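Local coordinates for protein serine protease pet (Escherichia coli, PDB 4OM9) that acts as a secreted serine protease and enterotoxin of enteroaggregative E. coli, an autotransporter passenger that probably attacks the host protein alpha-fodrin, at residues Gly57-Ile62 against Ser78-Gln83; Phe102-Leu107 against Lys248-Leu253; Val515-Ala520 against Lys617-Asp622; Ile595-Asp600 against Gly643-Glu648. All blocks are in the same frame, centred on the assembly; numbering follows the deposited sequence.

Contact 1 (Gly57-Ile62 against Ser78-Gln83)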
loop_
_atom_site.group_PDB
_atom_site.type_symbol
_atom_site.label_atom_id
_atom_site.label_comp_id
_atom_site.label_asym_id
_atom_site.label_seq_id
_atom_site.Cartn_x
_atom_site.Cartn_y
_atom_site.Cartn_z
ATOM N N GLY A 57 14.193 -27.556 -2.687
ATOM C CA GLY A 57 14.243 -27.829 -1.266
ATOM C C GLY A 57 15.340 -28.759 -0.762
ATOM O O GLY A 57 15.559 -28.824 0.448
ATOM N N ALA A 58 16.061 -29.441 -1.653
ATOM C CA ALA A 58 16.941 -30.493 -1.183
ATOM C C ALA A 58 18.275 -29.967 -0.633
ATOM O O ALA A 58 19.046 -30.723 -0.040
ATOM C CB ALA A 58 17.182 -31.505 -2.282
ATOM N N ALA A 59 18.542 -28.678 -0.791
ATOM C CA ALA A 59 19.750 -28.121 -0.196
ATOM C C ALA A 59 19.486 -26.715 0.291
ATOM O O ALA A 59 18.471 -26.136 -0.039
ATOM C CB ALA A 59 20.948 -28.139 -1.213
ATOM N N THR A 60 20.428 -26.173 1.053
ATOM C CA THR A 60 20.329 -24.848 1.636
ATOM C C THR A 60 21.602 -24.020 1.433
ATOM O O THR A 60 22.684 -24.442 1.856
ATOM C CB THR A 60 20.065 -24.934 3.139
ATOM O OG1 THR A 60 18.874 -25.688 3.360
ATOM C CG2 THR A 60 19.910 -23.546 3.732
ATOM N N SER A 61 21.457 -22.828 0.857
ATOM C CA SER A 61 22.588 -21.937 0.668
ATOM C C SER A 61 23.139 -21.458 1.998
ATOM O O SER A 61 22.391 -21.166 2.923
ATOM C CB SER A 61 22.219 -20.714 -0.188
ATOM O OG SER A 61 23.206 -19.703 -0.045
ATOM N N ILE A 62 24.460 -21.346 2.067
ATOM C CA ILE A 62 25.145 -20.985 3.297
ATOM C C ILE A 62 25.932 -19.689 3.006
ATOM O O ILE A 62 26.727 -19.192 3.807
ATOM C CB ILE A 62 25.956 -22.238 3.788
ATOM C CG1 ILE A 62 25.202 -22.873 4.938
ATOM C CG2 ILE A 62 27.429 -22.025 4.138
ATOM C CD1 ILE A 62 23.926 -23.440 4.474
ATOM N N SER A 78 20.539 -36.234 -8.829
ATOM C CA SER A 78 21.114 -34.999 -8.315
ATOM C C SER A 78 20.455 -34.607 -6.998
ATOM O O SER A 78 21.074 -34.713 -5.935
ATOM C CB SER A 78 20.976 -33.860 -9.316
ATOM O OG SER A 78 21.192 -32.619 -8.671
ATOM N N SER A 79 19.203 -34.148 -7.086
ATOM C CA SER A 79 18.465 -33.556 -5.969
ATOM C C SER A 79 19.185 -32.335 -5.401
ATOM O O SER A 79 18.546 -31.320 -5.118
ATOM C CB SER A 79 18.222 -34.576 -4.855
ATOM O OG SER A 79 19.401 -34.788 -4.098
ATOM N N ALA A 80 20.505 -32.437 -5.235
ATOM C CA ALA A 80 21.306 -31.364 -4.654
ATOM C C ALA A 80 22.585 -31.050 -5.441
ATOM O O ALA A 80 23.270 -30.092 -5.114
ATOM C CB ALA A 80 21.655 -31.700 -3.206
ATOM N N ASN A 81 22.905 -31.836 -6.465
ATOM C CA ASN A 81 24.054 -31.519 -7.330
ATOM C C ASN A 81 23.762 -30.333 -8.275
ATOM O O ASN A 81 24.672 -29.664 -8.731
ATOM C CB ASN A 81 24.482 -32.752 -8.152
ATOM C CG ASN A 81 25.314 -33.759 -7.334
ATOM O OD1 ASN A 81 26.507 -33.950 -7.595
ATOM N ND2 ASN A 81 24.694 -34.389 -6.345
ATOM N N TYR A 82 22.488 -30.099 -8.569
ATOM C CA TYR A 82 22.059 -29.032 -9.467
ATOM C C TYR A 82 21.089 -28.134 -8.709
ATOM O O TYR A 82 20.003 -28.556 -8.332
ATOM C CB TYR A 82 21.399 -29.608 -10.727
ATOM C CG TYR A 82 22.231 -30.673 -11.420
ATOM C CD1 TYR A 82 23.608 -30.555 -11.510
ATOM C CD2 TYR A 82 21.636 -31.802 -11.973
ATOM C CE1 TYR A 82 24.374 -31.521 -12.138
ATOM C CE2 TYR A 82 22.389 -32.775 -12.603
ATOM C CZ TYR A 82 23.762 -32.630 -12.686
ATOM O OH TYR A 82 24.535 -33.589 -13.312
ATOM N N GLN A 83 21.503 -26.906 -8.450
ATOM C CA GLN A 83 20.735 -26.038 -7.577
ATOM C C GLN A 83 20.233 -24.807 -8.305
ATOM O O GLN A 83 20.972 -24.158 -9.063
ATOM C CB GLN A 83 21.574 -25.637 -6.366
ATOM C CG GLN A 83 22.119 -26.843 -5.652
ATOM C CD GLN A 83 22.758 -26.517 -4.331
ATOM O OE1 GLN A 83 22.782 -25.358 -3.904
ATOM N NE2 GLN A 83 23.297 -27.541 -3.672
#

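Contact 2 (Phe102-Leu107 against Lys248-Leu253)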
loop_
_atom_site.group_PDB
_atom_site.type_symbol
_atom_site.label_atom_id
_atom_site.label_comp_id
_atom_site.label_asym_id
_atom_site.label_seq_id
_atom_site.Cartn_x
_atom_site.Cartn_y
_atom_site.Cartn_z
ATOM N N PHE A 102 26.851 -35.736 6.720
ATOM C CA PHE A 102 26.902 -34.309 6.489
ATOM C C PHE A 102 27.573 -34.029 5.144
ATOM O O PHE A 102 28.506 -34.734 4.744
ATOM C CB PHE A 102 27.641 -33.604 7.625
ATOM C CG PHE A 102 27.830 -32.141 7.392
ATOM C CD1 PHE A 102 26.773 -31.250 7.576
ATOM C CD2 PHE A 102 29.059 -31.651 6.962
ATOM C CE1 PHE A 102 26.938 -29.897 7.352
ATOM C CE2 PHE A 102 29.245 -30.291 6.725
ATOM C CZ PHE A 102 28.182 -29.407 6.910
ATOM N N SER A 103 27.096 -32.994 4.452
ATOM C CA SER A 103 27.700 -32.581 3.196
ATOM C C SER A 103 27.782 -31.065 3.062
ATOM O O SER A 103 26.766 -30.382 3.082
ATOM C CB SER A 103 26.929 -33.158 2.012
ATOM O OG SER A 103 27.536 -32.753 0.785
ATOM N N ILE A 104 29.006 -30.557 2.930
ATOM C CA ILE A 104 29.253 -29.157 2.587
ATOM C C ILE A 104 29.715 -29.091 1.135
ATOM O O ILE A 104 30.650 -29.791 0.709
ATOM C CB ILE A 104 30.286 -28.488 3.517
ATOM C CG1 ILE A 104 30.625 -27.079 3.027
ATOM C CG2 ILE A 104 31.542 -29.288 3.581
ATOM C CD1 ILE A 104 29.463 -26.103 3.064
ATOM N N GLN A 105 29.019 -28.255 0.380
ATOM C CA GLN A 105 29.137 -28.196 -1.059
ATOM C C GLN A 105 29.764 -26.885 -1.517
ATOM O O GLN A 105 29.495 -25.815 -0.945
ATOM C CB GLN A 105 27.761 -28.342 -1.723
ATOM C CG GLN A 105 27.067 -29.691 -1.563
ATOM C CD GLN A 105 25.676 -29.665 -2.186
ATOM O OE1 GLN A 105 24.817 -28.878 -1.781
ATOM N NE2 GLN A 105 25.458 -30.503 -3.191
ATOM N N ARG A 106 30.598 -26.980 -2.555
ATOM C CA ARG A 106 31.086 -25.812 -3.264
ATOM C C ARG A 106 30.373 -25.744 -4.606
ATOM O O ARG A 106 30.492 -26.660 -5.429
ATOM C CB ARG A 106 32.612 -25.875 -3.471
ATOM C CG ARG A 106 33.175 -24.817 -4.445
ATOM C CD ARG A 106 33.503 -23.474 -3.760
ATOM N NE ARG A 106 33.851 -22.454 -4.749
ATOM C CZ ARG A 106 34.462 -21.297 -4.494
ATOM N NH1 ARG A 106 34.819 -20.968 -3.259
ATOM N NH2 ARG A 106 34.714 -20.455 -5.501
ATOM N N LEU A 107 29.662 -24.654 -4.846
ATOM C CA LEU A 107 28.970 -24.471 -6.105
ATOM C C LEU A 107 29.889 -23.792 -7.122
ATOM O O LEU A 107 30.812 -23.073 -6.746
ATOM C CB LEU A 107 27.691 -23.661 -5.879
ATOM C CG LEU A 107 26.597 -24.300 -5.001
ATOM C CD1 LEU A 107 25.497 -23.299 -4.678
ATOM C CD2 LEU A 107 26.007 -25.553 -5.662
ATOM N N LYS A 248 33.395 -27.698 11.465
ATOM C CA LYS A 248 34.733 -28.170 11.206
ATOM C C LYS A 248 34.898 -28.671 9.779
ATOM O O LYS A 248 35.836 -28.290 9.088
ATOM C CB LYS A 248 35.075 -29.281 12.201
ATOM C CG LYS A 248 36.399 -29.967 11.955
ATOM C CD LYS A 248 36.558 -31.146 12.917
ATOM C CE LYS A 248 37.922 -31.780 12.771
ATOM N NZ LYS A 248 38.242 -32.037 11.330
ATOM N N THR A 249 33.993 -29.535 9.341
ATOM C CA THR A 249 34.049 -30.071 7.986
ATOM C C THR A 249 33.723 -28.975 6.970
ATOM O O THR A 249 34.325 -28.899 5.900
ATOM C CB THR A 249 33.073 -31.251 7.813
ATOM O OG1 THR A 249 33.332 -32.241 8.820
ATOM C CG2 THR A 249 33.217 -31.875 6.426
ATOM N N THR A 250 32.756 -28.124 7.314
ATOM C CA THR A 250 32.436 -26.973 6.484
ATOM C C THR A 250 33.660 -26.097 6.256
ATOM O O THR A 250 33.942 -25.680 5.131
ATOM C CB THR A 250 31.330 -26.108 7.113
ATOM O OG1 THR A 250 30.126 -26.877 7.197
ATOM C CG2 THR A 250 31.071 -24.846 6.264
ATOM N N ASN A 251 34.387 -25.819 7.331
ATOM C CA ASN A 251 35.496 -24.886 7.263
ATOM C C ASN A 251 36.665 -25.501 6.540
ATOM O O ASN A 251 37.438 -24.809 5.875
ATOM C CB ASN A 251 35.892 -24.418 8.660
ATOM C CG ASN A 251 34.921 -23.385 9.207
ATOM O OD1 ASN A 251 34.160 -22.773 8.444
ATOM N ND2 ASN A 251 34.939 -23.182 10.518
ATOM N N GLU A 252 36.768 -26.814 6.619
ATOM C CA GLU A 252 37.831 -27.492 5.900
ATOM C C GLU A 252 37.555 -27.435 4.402
ATOM O O GLU A 252 38.460 -27.214 3.614
ATOM C CB GLU A 252 38.000 -28.931 6.400
ATOM C CG GLU A 252 38.963 -28.998 7.588
ATOM C CD GLU A 252 38.755 -30.213 8.474
ATOM O OE1 GLU A 252 37.964 -31.105 8.099
ATOM O OE2 GLU A 252 39.383 -30.273 9.557
ATOM N N LEU A 253 36.305 -27.598 4.000
ATOM C CA LEU A 253 36.020 -27.481 2.585
ATOM C C LEU A 253 36.321 -26.061 2.129
ATOM O O LEU A 253 36.922 -25.882 1.086
ATOM C CB LEU A 253 34.578 -27.847 2.250
ATOM C CG LEU A 253 34.427 -27.684 0.734
ATOM C CD1 LEU A 253 35.025 -28.875 -0.029
ATOM C CD2 LEU A 253 32.999 -27.384 0.300
#

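Contact 3 (Val515-Ala520 against Lys617-Asp622)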
loop_
_atom_site.group_PDB
_atom_site.type_symbol
_atom_site.label_atom_id
_atom_site.label_comp_id
_atom_site.label_asym_id
_atom_site.label_seq_id
_atom_site.Cartn_x
_atom_site.Cartn_y
_atom_site.Cartn_z
ATOM N N VAL A 515 -3.599 4.771 -12.550
ATOM C CA VAL A 515 -4.342 4.069 -11.515
ATOM C C VAL A 515 -3.449 3.857 -10.311
ATOM O O VAL A 515 -2.337 3.328 -10.433
ATOM C CB VAL A 515 -4.847 2.714 -11.993
ATOM C CG1 VAL A 515 -5.426 1.935 -10.830
ATOM C CG2 VAL A 515 -5.887 2.913 -13.087
ATOM N N MET A 516 -3.916 4.327 -9.165
ATOM C CA MET A 516 -3.274 4.053 -7.898
ATOM C C MET A 516 -4.186 3.124 -7.094
ATOM O O MET A 516 -5.399 3.385 -6.945
ATOM C CB MET A 516 -2.999 5.342 -7.117
ATOM C CG MET A 516 -2.129 6.366 -7.818
ATOM S SD MET A 516 -2.181 7.915 -6.892
ATOM C CE MET A 516 -1.143 8.966 -7.896
ATOM N N GLN A 517 -3.602 2.045 -6.585
ATOM C CA GLN A 517 -4.345 1.045 -5.828
ATOM C C GLN A 517 -3.430 0.287 -4.898
ATOM O O GLN A 517 -2.203 0.316 -5.069
ATOM C CB GLN A 517 -5.041 0.051 -6.766
ATOM C CG GLN A 517 -4.055 -0.826 -7.545
ATOM C CD GLN A 517 -4.692 -2.093 -8.112
ATOM O OE1 GLN A 517 -5.599 -2.034 -8.951
ATOM N NE2 GLN A 517 -4.190 -3.253 -7.669
ATOM N N GLY A 518 -4.028 -0.423 -3.940
ATOM C CA GLY A 518 -3.276 -1.329 -3.093
ATOM C C GLY A 518 -2.827 -2.582 -3.839
ATOM O O GLY A 518 -3.116 -2.769 -5.024
ATOM N N HIS A 519 -2.127 -3.461 -3.139
ATOM C CA HIS A 519 -1.639 -4.680 -3.770
ATOM C C HIS A 519 -2.264 -5.910 -3.121
ATOM O O HIS A 519 -2.244 -6.069 -1.888
ATOM C CB HIS A 519 -0.097 -4.750 -3.710
ATOM C CG HIS A 519 0.469 -6.078 -4.117
ATOM N ND1 HIS A 519 0.482 -6.517 -5.430
ATOM C CD2 HIS A 519 1.045 -7.067 -3.388
ATOM C CE1 HIS A 519 1.027 -7.719 -5.481
ATOM N NE2 HIS A 519 1.382 -8.074 -4.256
ATOM N N ALA A 520 -2.857 -6.760 -3.953
ATOM C CA ALA A 520 -3.460 -7.991 -3.458
ATOM C C ALA A 520 -2.324 -8.898 -3.004
ATOM O O ALA A 520 -1.370 -9.148 -3.760
ATOM C CB ALA A 520 -4.303 -8.665 -4.529
ATOM N N LYS A 617 -14.102 1.363 -8.278
ATOM C CA LYS A 617 -14.429 -0.014 -7.927
ATOM C C LYS A 617 -13.566 -1.023 -8.649
ATOM O O LYS A 617 -13.528 -2.196 -8.276
ATOM C CB LYS A 617 -15.890 -0.306 -8.247
ATOM C CG LYS A 617 -16.111 -0.743 -9.684
ATOM C CD LYS A 617 -17.373 -0.138 -10.284
ATOM C CE LYS A 617 -18.576 -0.310 -9.371
ATOM N NZ LYS A 617 -19.694 0.582 -9.801
ATOM N N THR A 618 -12.887 -0.574 -9.698
ATOM C CA THR A 618 -12.109 -1.483 -10.515
ATOM C C THR A 618 -10.688 -1.590 -9.990
ATOM O O THR A 618 -9.966 -0.598 -9.877
ATOM C CB THR A 618 -12.090 -1.044 -11.975
ATOM O OG1 THR A 618 -13.432 -0.792 -12.406
ATOM C CG2 THR A 618 -11.469 -2.126 -12.850
ATOM N N ALA A 619 -10.300 -2.807 -9.643
ATOM C CA ALA A 619 -8.946 -3.057 -9.176
ATOM C C ALA A 619 -8.269 -4.062 -10.097
ATOM O O ALA A 619 -8.934 -4.826 -10.799
ATOM C CB ALA A 619 -8.953 -3.541 -7.736
ATOM N N TYR A 620 -6.941 -4.028 -10.112
ATOM C CA TYR A 620 -6.165 -4.868 -11.018
ATOM C C TYR A 620 -5.270 -5.837 -10.262
ATOM O O TYR A 620 -4.684 -5.497 -9.240
ATOM C CB TYR A 620 -5.324 -3.999 -11.961
ATOM C CG TYR A 620 -6.177 -3.034 -12.775
ATOM C CD1 TYR A 620 -6.696 -1.883 -12.191
ATOM C CD2 TYR A 620 -6.472 -3.283 -14.115
ATOM C CE1 TYR A 620 -7.481 -1.011 -12.910
ATOM C CE2 TYR A 620 -7.257 -2.410 -14.843
ATOM C CZ TYR A 620 -7.751 -1.273 -14.232
ATOM O OH TYR A 620 -8.532 -0.389 -14.913
ATOM N N ILE A 621 -5.172 -7.056 -10.763
ATOM C CA ILE A 621 -4.206 -7.996 -10.208
ATOM C C ILE A 621 -3.386 -8.604 -11.330
ATOM O O ILE A 621 -3.803 -8.596 -12.502
ATOM C CB ILE A 621 -4.873 -9.119 -9.386
ATOM C CG1 ILE A 621 -5.745 -10.002 -10.273
ATOM C CG2 ILE A 621 -5.683 -8.535 -8.252
ATOM C CD1 ILE A 621 -6.337 -11.228 -9.545
ATOM N N ASP A 622 -2.226 -9.136 -10.940
ATOM C CA ASP A 622 -1.231 -9.689 -11.842
ATOM C C ASP A 622 -1.136 -11.175 -11.540
ATOM O O ASP A 622 -0.735 -11.561 -10.448
ATOM C CB ASP A 622 0.109 -8.951 -11.638
ATOM C CG ASP A 622 1.294 -9.553 -12.434
ATOM O OD1 ASP A 622 1.095 -10.412 -13.321
ATOM O OD2 ASP A 622 2.439 -9.122 -12.164
HETATM O O HOH W 1 -2.676 -6.083 -7.099
#

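Contact 4 (Ile595-Asp600 against Gly643-Glu648)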
loop_
_atom_site.group_PDB
_atom_site.type_symbol
_atom_site.label_atom_id
_atom_site.label_comp_id
_atom_site.label_asym_id
_atom_site.label_seq_id
_atom_site.Cartn_x
_atom_site.Cartn_y
_atom_site.Cartn_z
ATOM N N ILE A 595 -8.282 6.282 -8.126
ATOM C CA ILE A 595 -7.786 5.793 -6.868
ATOM C C ILE A 595 -8.728 4.671 -6.478
ATOM O O ILE A 595 -9.943 4.887 -6.321
ATOM C CB ILE A 595 -7.742 6.879 -5.790
ATOM C CG1 ILE A 595 -6.782 7.989 -6.216
ATOM C CG2 ILE A 595 -7.308 6.278 -4.457
ATOM C CD1 ILE A 595 -6.883 9.232 -5.364
ATOM N N ALA A 596 -8.163 3.471 -6.362
ATOM C CA ALA A 596 -8.930 2.265 -6.130
ATOM C C ALA A 596 -8.583 1.708 -4.762
ATOM O O ALA A 596 -7.939 2.383 -3.966
ATOM C CB ALA A 596 -8.669 1.234 -7.223
ATOM N N ARG A 597 -9.039 0.493 -4.492
ATOM C CA ARG A 597 -9.078 -0.027 -3.123
ATOM C C ARG A 597 -7.696 -0.042 -2.468
ATOM O O ARG A 597 -6.702 -0.366 -3.101
ATOM C CB ARG A 597 -9.698 -1.429 -3.102
ATOM C CG ARG A 597 -8.958 -2.465 -3.944
ATOM C CD ARG A 597 -9.381 -3.878 -3.547
ATOM N NE ARG A 597 -9.434 -4.027 -2.089
ATOM C CZ ARG A 597 -10.162 -4.946 -1.454
ATOM N NH1 ARG A 597 -10.890 -5.803 -2.153
ATOM N NH2 ARG A 597 -10.159 -5.009 -0.128
ATOM N N ASN A 598 -7.643 0.366 -1.208
ATOM C CA ASN A 598 -6.409 0.323 -0.431
ATOM C C ASN A 598 -5.268 1.198 -0.968
ATOM O O ASN A 598 -4.104 0.913 -0.725
ATOM C CB ASN A 598 -5.929 -1.123 -0.313
ATOM C CG ASN A 598 -6.886 -1.979 0.468
ATOM O OD1 ASN A 598 -7.857 -2.513 -0.080
ATOM N ND2 ASN A 598 -6.631 -2.104 1.763
ATOM N N ALA A 599 -5.608 2.256 -1.695
ATOM C CA ALA A 599 -4.666 3.340 -1.916
ATOM C C ALA A 599 -4.900 4.442 -0.880
ATOM O O ALA A 599 -6.035 4.814 -0.588
ATOM C CB ALA A 599 -4.788 3.903 -3.331
ATOM N N ASP A 600 -3.806 4.928 -0.315
ATOM C CA ASP A 600 -3.798 6.026 0.627
ATOM C C ASP A 600 -3.056 7.160 -0.075
ATOM O O ASP A 600 -1.821 7.158 -0.124
ATOM C CB ASP A 600 -3.111 5.596 1.926
ATOM C CG ASP A 600 -3.158 6.650 3.019
ATOM O OD1 ASP A 600 -2.982 7.859 2.748
ATOM O OD2 ASP A 600 -3.351 6.249 4.187
ATOM N N GLY A 643 -11.525 -6.314 -12.204
ATOM C CA GLY A 643 -12.924 -6.512 -11.909
ATOM C C GLY A 643 -13.280 -5.701 -10.682
ATOM O O GLY A 643 -12.429 -5.047 -10.086
ATOM N N ASP A 644 -14.548 -5.733 -10.311
ATOM C CA ASP A 644 -14.987 -5.070 -9.108
ATOM C C ASP A 644 -14.276 -5.633 -7.885
ATOM O O ASP A 644 -14.184 -6.856 -7.700
ATOM C CB ASP A 644 -16.499 -5.217 -8.951
ATOM C CG ASP A 644 -17.271 -4.520 -10.058
ATOM O OD1 ASP A 644 -16.780 -3.502 -10.583
ATOM O OD2 ASP A 644 -18.373 -4.992 -10.409
ATOM N N SER A 645 -13.760 -4.742 -7.052
ATOM C CA SER A 645 -13.231 -5.148 -5.761
ATOM C C SER A 645 -13.225 -3.934 -4.879
ATOM O O SER A 645 -12.336 -3.087 -4.976
ATOM C CB SER A 645 -11.820 -5.741 -5.868
ATOM O OG SER A 645 -11.404 -6.260 -4.614
ATOM N N ILE A 646 -14.219 -3.864 -4.008
ATOM C CA ILE A 646 -14.490 -2.657 -3.252
ATOM C C ILE A 646 -13.777 -2.731 -1.913
ATOM O O ILE A 646 -13.814 -3.755 -1.242
ATOM C CB ILE A 646 -16.019 -2.461 -3.072
ATOM C CG1 ILE A 646 -16.686 -2.372 -4.447
ATOM C CG2 ILE A 646 -16.331 -1.228 -2.225
ATOM C CD1 ILE A 646 -17.959 -3.190 -4.580
ATOM N N GLY A 647 -13.096 -1.647 -1.558
ATOM C CA GLY A 647 -12.386 -1.542 -0.299
ATOM C C GLY A 647 -12.128 -0.080 0.004
ATOM O O GLY A 647 -12.316 0.781 -0.852
ATOM N N GLU A 648 -11.696 0.200 1.223
ATOM C CA GLU A 648 -11.434 1.563 1.655
ATOM C C GLU A 648 -10.360 2.248 0.813
ATOM O O GLU A 648 -9.362 1.627 0.449
ATOM C CB GLU A 648 -11.026 1.550 3.119
ATOM C CG GLU A 648 -10.379 2.802 3.619
ATOM C CD GLU A 648 -10.165 2.758 5.116
ATOM O OE1 GLU A 648 -11.161 2.591 5.862
ATOM O OE2 GLU A 648 -9.004 2.879 5.546
HETATM O O HOH W 2 -10.990 -0.845 -6.147
#

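Contact 1 (Gly57-Ile62 against Ser78-Gln83)
Buried inside the N-terminal protease domain, the loops leading into strands 60-63 and 82-85 pack here mostly through small side chains: Ala58 and Ala59 meet Ser79, Ala80 and, at the start of the second strand, Gln83. The methyl of Ala58 sits only 3.2 Å from Ser79 O, a carbonyl whose hydrogen bond comes from Asn56 ND2. Beside it the methyls of Ala59 and Ala80 touch, CB to CB at 4.1 Å. Ala59 CB then rests against the amide of Gln83, with NE2 3.5 Å away. That amide does not turn freely. Its NE2 donates to Ala80 O over 2.9 Å, nearly straight at 169° and on a lone pair, while OE1 takes the hydroxyl of Tyr85. With CG opposite the carbonyl carbon, beside the backbone N (chi1 -54°), and the chain extended beyond, Gln83 reaches back under its own loop to present this locked amide to Ala59. The two strands are the outermost of a five-stranded antiparallel sheet, so this contact brings the sheet's two ends together, consistent with the curled first barrel of a chymotrypsin-like (PA clan) protease. Strand 66-70 lines the same spot: Thr69 touches both Ala59 and Ala80, and its OG1 bonds to Ala58 O.

Contact 2 (Phe102-Leu107 against Lys248-Leu253)
Ile104 and Leu253 lead a buried strand-on-helix contact, in which helix 247-255 lies along strand 102-107 of the five-stranded sheet. Packing of the helix that follows strand 239-244 on the first barrel recalls the C-terminal helix of chymotrypsin-like enzymes. The axes run nearly the same way, 23° apart and 8.3 Å at closest approach.

The apolar part centres on Ile104, whose two branches touch different helix residues. CG2 meets Leu253 CB at 3.6 Å, and CD1 reaches the methyl of Thr250, CG2, at 3.8 Å. CG1 of Ile104 points there because it stands opposite the backbone N, chi1 174°. Leu253 CD2 in turn slides along the strand backbone, past Ile104 O to the backbone N and CB of Arg106. Of the Arg106 side chain it is the CB that joins in; the guanidinium leads away to a salt bridge with Asp294 and a cation-pi contact with Phe257.

Polar groups enter at the other end. Thr249 and Thr250 turn their hydroxyls back to Asp246, the first to its carboxylate and the second to its carbonyl, while Lys248 and Glu252 pair on an outer side of the helix. The ring of Phe102 runs alongside Thr249 in the opposite direction and presents its edge to Thr250, with OG1 lying near the ring plane, 3.2 Å from CZ.

Contact 3 (Val515-Ala520 against Lys617-Asp622)
Gln517 lays its side-chain amide across the backbone of Tyr620 and grips it twice. OE1 accepts from Tyr620 N at 2.7 Å, in the carbonyl plane on a lone pair, and NE2 gives to Tyr620 O at 2.8 Å, with an N-H...O angle of 154°. A chi1 of 67° tucks CG between the backbone N and carbonyl carbon, and the straight chain beyond carries the amide across to strand 618-622. The same OE1 lies at the edge of the tyrosine ring, 3.4 Å from CD1, and Val515 CG1 adds a looser apolar touch at CE1. Further along, Ala520 CB meets Ile621 CG2 at 4.0 Å, and between the two points a water takes Ala520 N and donates to Tyr620 O. Strand 514-520 belongs to the wall of the beta-helix, whereas 618-622 pairs antiparallel with 640-644 in a two-stranded excursion. The contact thus fastens that excursion to the helix body. With Gly518 O and Asp499 OD1 as well, NE2 has three acceptors for two hydrogens, so at least one is shared; together they hold the amide's rotation. In this buried place the glutamine amide pairs with N and O of Tyr620 as a peptide group would, the water adding a second bond to O.

Contact 4 (Ile595-Asp600 against Gly643-Glu648)
Arg597 folds over the chain at Ser645-Gly647 and brings more surface to the contact than any other residue of the two segments. Its NH1 donates to Ser645 OG at 2.6 Å, with the oxygen practically in the guanidinium plane; that hydroxyl also bonds to Leu571 O. The stem, CB to CD, runs beside Ser645 O, and the bend at chi3 (-44°) then turns the guanidinium toward Ser645 OG. One face of the flat group lies over Ile646 O, which stands 3.6 Å above the plane, and over Gly647 CA; having no side chain, Gly647 lets the group come this near. The orientation is set from within the segment as well: NE donates to Asn598 OD1 over 3.0 Å, in plane and nearly straight at 165°, and Trp576 makes a cation-pi contact with the arginine.

Ser645 works through its backbone too. A water accepts from Arg597 N and donates to Ser645 O, a small bridge between the two segments. Glu648 takes part mainly through its carbonyl, which receives Asn598 N at 2.7 Å; its carboxylate turns instead to Lys650. Asp600 pairs with Arg582.

Arg597 and Asn598 are the middle residues of a type II turn from Ala596 to Ala599, with Asn598 at positive phi. The turn joins strands 592-595 and 599-608, as corners do in the parallel beta-helix stalk of autotransporter passengers, and here the chain returning from strand 640-644 is pinned against it.

In the fold
The four contacts fall into two pairs, in series along the chain. Contacts 1 and 2 lie in the N-terminal protease domain, centres about 13 Å apart, and meet in the five-stranded antiparallel sheet: Gln105 NE2 of contact 2 donates a hydrogen bond to Ala80 O of contact 1. Contacts 3 and 4 sit where the two-stranded excursion meets the beta-helix, centres about 7 Å apart, with segments that alternate in sequence; Gly518 N and Arg597 O probably bond, and strands 618-622 and 640-644 are neighbours. The pairs are far apart, contacts 2 and 4 about 51 Å between centres. One pair thus packs strands, loops and a helix within the protease domain, and the other ties an excursion to the stalk.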